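Local coordinates for protein (S)-2-haloacid dehalogenase 4A (Burkholderia cepacia, PDB 2NO4) that hydrolyses short-chain (S)-2-haloalkanoic acids, releasing halide and yielding the (R)-2-hydroxyalkanoic acids with inversion of configuration, at residues Arg165-Ala170 with Gly195-Asn200. Sequence-based numbering, arbitrary orientation.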
ATOM      1  N   ARG B 165     -15.463   7.510  -4.220  1.00 25.59           N
ATOM      2  CA  ARG B 165     -16.837   7.054  -3.933  1.00 26.23           C
ATOM      3  C   ARG B 165     -17.125   6.870  -2.446  1.00 25.90           C
ATOM      4  O   ARG B 165     -18.264   7.049  -2.031  1.00 25.21           O
ATOM      5  CB  ARG B 165     -17.230   5.776  -4.707  1.00 26.87           C
ATOM      6  CG  ARG B 165     -17.187   5.932  -6.238  1.00 30.12           C
ATOM      7  CD  ARG B 165     -16.008   5.131  -6.763  1.00 34.09           C
ATOM      8  NE  ARG B 165     -16.480   3.937  -7.373  1.00 35.68           N
ATOM      9  CZ  ARG B 165     -15.781   2.872  -7.749  1.00 34.98           C
ATOM     10  NH1 ARG B 165     -14.479   2.690  -7.520  1.00 31.21           N
ATOM     11  NH2 ARG B 165     -16.477   1.926  -8.335  1.00 36.09           N
ATOM     12  N   ILE B 166     -16.111   6.518  -1.644  1.00 24.22           N
ATOM     13  CA  ILE B 166     -16.322   6.386  -0.201  1.00 25.64           C
ATOM     14  C   ILE B 166     -16.563   7.723   0.533  1.00 24.17           C
ATOM     15  O   ILE B 166     -17.400   7.786   1.442  1.00 23.73           O
ATOM     16  CB  ILE B 166     -15.269   5.495   0.517  1.00 25.21           C
ATOM     17  CG1 ILE B 166     -15.783   5.141   1.927  1.00 26.60           C
ATOM     18  CG2 ILE B 166     -13.899   6.196   0.554  1.00 25.02           C
ATOM     19  CD1 ILE B 166     -14.838   4.222   2.755  1.00 29.14           C
ATOM     20  N   TYR B 167     -15.838   8.775   0.147  1.00 22.99           N
ATOM     21  CA  TYR B 167     -16.072  10.121   0.663  1.00 24.89           C
ATOM     22  C   TYR B 167     -17.445  10.649   0.202  1.00 24.22           C
ATOM     23  O   TYR B 167     -18.140  11.311   0.972  1.00 26.27           O
ATOM     24  CB  TYR B 167     -14.916  11.078   0.270  1.00 21.97           C
ATOM     25  CG  TYR B 167     -13.563  10.499   0.684  1.00 23.33           C
ATOM     26  CD1 TYR B 167     -13.244  10.340   2.047  1.00 20.75           C
ATOM     27  CD2 TYR B 167     -12.633  10.070  -0.275  1.00 22.48           C
ATOM     28  CE1 TYR B 167     -12.022   9.793   2.456  1.00 19.57           C
ATOM     29  CE2 TYR B 167     -11.389   9.499   0.129  1.00 23.08           C
ATOM     30  CZ  TYR B 167     -11.101   9.382   1.504  1.00 22.07           C
ATOM     31  OH  TYR B 167      -9.921   8.825   1.950  1.00 22.16           O
ATOM     32  N   GLN B 168     -17.819  10.351  -1.046  1.00 26.42           N
ATOM     33  CA  GLN B 168     -19.134  10.727  -1.601  1.00 26.25           C
ATOM     34  C   GLN B 168     -20.270  10.057  -0.829  1.00 25.83           C
ATOM     35  O   GLN B 168     -21.277  10.698  -0.539  1.00 26.90           O
ATOM     36  CB  GLN B 168     -19.232  10.378  -3.097  1.00 28.06           C
ATOM     37  CG  GLN B 168     -20.546  10.822  -3.780  1.00 29.73           C
ATOM     38  CD  GLN B 168     -20.735  12.323  -3.713  1.00 30.04           C
ATOM     39  OE1 GLN B 168     -21.717  12.806  -3.167  1.00 36.70           O
ATOM     40  NE2 GLN B 168     -19.799  13.064  -4.249  1.00 30.92           N
ATOM     41  N   PHE B 169     -20.096   8.775  -0.507  1.00 25.20           N
ATOM     42  CA  PHE B 169     -21.013   8.018   0.361  1.00 26.64           C
ATOM     43  C   PHE B 169     -21.329   8.754   1.685  1.00 26.70           C
ATOM     44  O   PHE B 169     -22.493   8.794   2.107  1.00 27.88           O
ATOM     45  CB  PHE B 169     -20.449   6.602   0.626  1.00 27.88           C
ATOM     46  CG  PHE B 169     -21.334   5.723   1.487  1.00 31.02           C
ATOM     47  CD1 PHE B 169     -22.564   5.237   1.006  1.00 30.34           C
ATOM     48  CD2 PHE B 169     -20.934   5.351   2.775  1.00 30.00           C
ATOM     49  CE1 PHE B 169     -23.381   4.395   1.822  1.00 30.92           C
ATOM     50  CE2 PHE B 169     -21.748   4.533   3.579  1.00 30.66           C
ATOM     51  CZ  PHE B 169     -22.963   4.058   3.100  1.00 28.95           C
ATOM     52  N   ALA B 170     -20.299   9.313   2.333  1.00 25.56           N
ATOM     53  CA  ALA B 170     -20.459  10.107   3.557  1.00 24.94           C
ATOM     54  C   ALA B 170     -21.323  11.362   3.317  1.00 25.87           C
ATOM     55  O   ALA B 170     -22.202  11.665   4.115  1.00 24.73           O
ATOM     56  CB  ALA B 170     -19.040  10.504   4.149  1.00 23.71           C
ATOM     57  N   GLY B 195      -9.062  15.166   0.874  1.00 22.16           N
ATOM     58  CA  GLY B 195      -8.715  16.544   0.464  1.00 21.52           C
ATOM     59  C   GLY B 195      -8.931  16.723  -1.027  1.00 24.89           C
ATOM     60  O   GLY B 195      -9.562  17.716  -1.470  1.00 22.02           O
ATOM     61  N   LYS B 196      -8.440  15.760  -1.811  1.00 25.88           N
ATOM     62  CA  LYS B 196      -8.709  15.771  -3.261  1.00 26.26           C
ATOM     63  C   LYS B 196     -10.207  15.710  -3.579  1.00 26.54           C
ATOM     64  O   LYS B 196     -10.673  16.425  -4.450  1.00 29.03           O
ATOM     65  CB  LYS B 196      -7.971  14.674  -3.995  1.00 29.10           C
ATOM     66  CG  LYS B 196      -7.945  14.948  -5.501  1.00 28.09           C
ATOM     67  CD  LYS B 196      -7.251  13.867  -6.221  1.00 27.68           C
ATOM     68  CE  LYS B 196      -7.817  13.802  -7.633  1.00 26.31           C
ATOM     69  NZ  LYS B 196      -7.320  14.960  -8.396  1.00 25.18           N
ATOM     70  N   PHE B 197     -10.955  14.888  -2.857  1.00 24.82           N
ATOM     71  CA  PHE B 197     -12.413  14.867  -2.964  1.00 26.13           C
ATOM     72  C   PHE B 197     -13.068  16.226  -2.647  1.00 28.42           C
ATOM     73  O   PHE B 197     -14.090  16.603  -3.263  1.00 28.15           O
ATOM     74  CB  PHE B 197     -13.006  13.749  -2.075  1.00 25.91           C
ATOM     75  CG  PHE B 197     -14.514  13.703  -2.099  1.00 26.08           C
ATOM     76  CD1 PHE B 197     -15.175  13.117  -3.181  1.00 26.33           C
ATOM     77  CD2 PHE B 197     -15.259  14.268  -1.063  1.00 25.36           C
ATOM     78  CE1 PHE B 197     -16.580  13.096  -3.259  1.00 25.65           C
ATOM     79  CE2 PHE B 197     -16.658  14.245  -1.102  1.00 26.37           C
ATOM     80  CZ  PHE B 197     -17.320  13.668  -2.216  1.00 25.38           C
ATOM     81  N   GLY B 198     -12.501  16.975  -1.700  1.00 27.93           N
ATOM     82  CA  GLY B 198     -13.068  18.285  -1.348  1.00 28.90           C
ATOM     83  C   GLY B 198     -13.440  18.541   0.109  1.00 28.83           C
ATOM     84  O   GLY B 198     -13.928  19.632   0.429  1.00 27.99           O
ATOM     85  N   PHE B 199     -13.230  17.564   0.999  1.00 26.57           N
ATOM     86  CA  PHE B 199     -13.451  17.818   2.447  1.00 26.43           C
ATOM     87  C   PHE B 199     -12.387  18.768   2.961  1.00 25.22           C
ATOM     88  O   PHE B 199     -11.325  18.825   2.390  1.00 24.81           O
ATOM     89  CB  PHE B 199     -13.325  16.554   3.276  1.00 24.25           C
ATOM     90  CG  PHE B 199     -14.437  15.559   3.088  1.00 25.24           C
ATOM     91  CD1 PHE B 199     -15.676  15.932   2.561  1.00 25.25           C
ATOM     92  CD2 PHE B 199     -14.236  14.233   3.473  1.00 25.45           C
ATOM     93  CE1 PHE B 199     -16.734  14.972   2.420  1.00 25.30           C
ATOM     94  CE2 PHE B 199     -15.261  13.263   3.345  1.00 24.79           C
ATOM     95  CZ  PHE B 199     -16.529  13.651   2.828  1.00 25.35           C
ATOM     96  N   ASN B 200     -12.689  19.507   4.041  1.00 27.28           N
ATOM     97  CA  ASN B 200     -11.684  20.314   4.759  1.00 26.75           C
ATOM     98  C   ASN B 200     -10.891  19.388   5.679  1.00 25.86           C
ATOM     99  O   ASN B 200     -11.444  18.817   6.622  1.00 26.64           O
ATOM    100  CB  ASN B 200     -12.359  21.446   5.560  1.00 29.29           C
ATOM    101  CG  ASN B 200     -13.200  22.356   4.666  1.00 33.64           C
ATOM    102  OD1 ASN B 200     -12.658  23.160   3.912  1.00 36.75           O
ATOM    103  ND2 ASN B 200     -14.526  22.203   4.724  1.00 34.46           N
TER
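Tyr167 pushes its CB into the fork between Phe197 and Phe199, where helix 164-174 packs against the C-terminal end of helix 188-197 on the Rossmann-like core of this HAD-superfamily enzyme. The fork comes from a Schellman motif: Gly198, with positive phi, stops the helix just after Phe197, and the chain turns into strand 200-204 with Phe199 sent back toward the same neighbour. Tyr167 CB sits over one face of the Phe197 ring, 3.7 Å from its centroid and 22° off the normal, a CH-pi contact displaced toward the CD2 side. CG of Phe197 lies anti to its backbone N (chi1 178°), which carries the ring across to helix 164-174, where Gln168 CB comes within 3.8 Å of CE1. The other prong, Phe199, reaches the tyrosine ring obliquely, its CE2 3.8 Å from Tyr167 CD1 with the two planes at 86°. Ala170, one turn further along, offers a small methyl at the edge of the Phe199 ring, and Leu127 and Cys171 add to the apolar surroundings. No hydrogen bond joins the two segments; they meet by apolar packing and the CH-pi contact. Although its CB points into the fork, the phenol of Tyr167 leads out of it, toward the active site: its OH is hydrogen-bonded to Asp190, and its side chain lies about 4 Å from that of Lys161, both in positions inferred, like Tyr167 itself, to matter for catalysis. At the end of the Phe199 prong, CZ comes within 3.4 Å of the carbonyl O of Tyr167.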